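GDSL-like Lipase/Acylhydrolase family protein (Neisseria meningitidis, PDB 4K7J) probably removes O-acetyl groups from peptidoglycan, acting as an esterase of the SGNH (GDSL-like) hydrolase family with a catalytic triad. Local coordinates at residues E159-L162 and N167-S170. Sequence-based numbering, arbitrary orientation.
Sequences EQTL and NTVS
L162 and V169 grip each other through a reciprocal pair of backbone bonds, L162 N to V169 O at 2.9 Å and V169 N to L162 O at 2.8 Å, which makes them an antiparallel hydrogen-bonded pair. One step back, T161 and S170 form the neighbouring non-hydrogen-bonded pair, their CA atoms drawn in to 4.2 Å. Weaker CA-H...O contacts flank this pair: T161 CA lies 3.3 Å from V169 O, an acceptor already used by L162 N, and S170 CA lies 3.5 Å from Q160 O. Beyond it, Q160, still in the loop leading into the strand, is backbone hydrogen-bonded to A171, while the carboxylate of E159 reaches the backbone N of G173.

The alternation of a strand sorts the side chains onto two faces. On the buried one, L162 and V169 lie alongside each other and point the same way, with L162 CD1 3.8 Å from V169 CB; L162 also packs on W195 and I197, and V169 on L179 and T181. On the exposed face, T161 OG1 sits between the backbone N and the carbonyl carbon (chi1 59°), which leaves CG2 anti to that carbon and touching T168 CG2 and S170 CB on the partner strand, each 3.9 Å from T161 CG2. The pair illustrates an amphipathic beta hairpin, L162 and V169 facing the second sheet of a beta sandwich, whose second strand, 167-170, edges a five-stranded antiparallel sheet.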
loop_
_atom_site.group_PDB
_atom_site.type_symbol
_atom_site.label_atom_id
_atom_site.label_comp_id
_atom_site.label_asym_id
_atom_site.label_seq_id
_atom_site.Cartn_x
_atom_site.Cartn_y
_atom_site.Cartn_z
ATOM N N GLU A 159 -3.540 -28.808 -6.658
ATOM C CA GLU A 159 -2.236 -29.402 -7.019
ATOM C C GLU A 159 -1.605 -28.894 -8.328
ATOM O O GLU A 159 -0.493 -29.290 -8.672
ATOM C CB GLU A 159 -2.304 -30.938 -7.028
ATOM C CG GLU A 159 -1.568 -31.616 -5.880
ATOM C CD GLU A 159 -2.177 -31.314 -4.522
ATOM O OE1 GLU A 159 -2.847 -32.208 -3.960
ATOM O OE2 GLU A 159 -1.975 -30.189 -4.011
ATOM N N GLN A 160 -2.322 -28.029 -9.042
ATOM C CA GLN A 160 -1.832 -27.369 -10.249
ATOM C C GLN A 160 -0.450 -26.743 -10.038
ATOM O O GLN A 160 -0.105 -26.343 -8.927
ATOM C CB GLN A 160 -2.825 -26.269 -10.633
ATOM C CG GLN A 160 -2.804 -25.811 -12.075
ATOM C CD GLN A 160 -3.950 -24.854 -12.380
ATOM O OE1 GLN A 160 -5.082 -25.081 -11.976
ATOM N NE2 GLN A 160 -3.654 -23.780 -13.095
ATOM N N THR A 161 0.331 -26.651 -11.108
ATOM C CA THR A 161 1.673 -26.082 -11.027
ATOM C C THR A 161 1.814 -24.846 -11.907
ATOM O O THR A 161 0.989 -24.596 -12.783
ATOM C CB THR A 161 2.749 -27.092 -11.488
ATOM O OG1 THR A 161 2.480 -27.481 -12.834
ATOM C CG2 THR A 161 2.748 -28.328 -10.600
ATOM N N LEU A 162 2.863 -24.078 -11.649
ATOM C CA LEU A 162 3.341 -23.059 -12.573
ATOM C C LEU A 162 4.849 -23.080 -12.447
ATOM O O LEU A 162 5.391 -23.818 -11.613
ATOM C CB LEU A 162 2.753 -21.657 -12.263
ATOM C CG LEU A 162 2.712 -21.114 -10.831
ATOM C CD1 LEU A 162 4.093 -20.722 -10.327
ATOM C CD2 LEU A 162 1.731 -19.916 -10.738
ATOM N N ASN A 167 11.617 -23.067 -12.579
ATOM C CA ASN A 167 11.398 -23.977 -11.457
ATOM C C ASN A 167 9.916 -24.245 -11.197
ATOM O O ASN A 167 9.106 -23.328 -11.173
ATOM C CB ASN A 167 12.099 -23.464 -10.192
ATOM C CG ASN A 167 13.625 -23.559 -10.286
ATOM O OD1 ASN A 167 14.168 -24.516 -10.838
ATOM N ND2 ASN A 167 14.312 -22.559 -9.763
ATOM N N THR A 168 9.574 -25.513 -11.001
ATOM C CA THR A 168 8.196 -25.919 -10.789
ATOM C C THR A 168 7.682 -25.606 -9.384
ATOM O O THR A 168 8.248 -26.030 -8.375
ATOM C CB THR A 168 8.013 -27.413 -11.105
ATOM O OG1 THR A 168 8.350 -27.640 -12.476
ATOM C CG2 THR A 168 6.577 -27.866 -10.862
ATOM N N VAL A 169 6.587 -24.864 -9.335
ATOM C CA VAL A 169 5.986 -24.455 -8.073
ATOM C C VAL A 169 4.546 -24.945 -8.072
ATOM O O VAL A 169 3.813 -24.672 -9.011
ATOM C CB VAL A 169 6.039 -22.927 -7.932
ATOM C CG1 VAL A 169 5.321 -22.471 -6.679
ATOM C CG2 VAL A 169 7.492 -22.447 -7.949
ATOM N N SER A 170 4.147 -25.653 -7.015
ATOM C CA SER A 170 2.829 -26.271 -6.962
ATOM C C SER A 170 1.946 -25.706 -5.852
ATOM O O SER A 170 2.427 -25.345 -4.778
ATOM C CB SER A 170 2.971 -27.780 -6.752
ATOM O OG SER A 170 3.551 -28.043 -5.488
#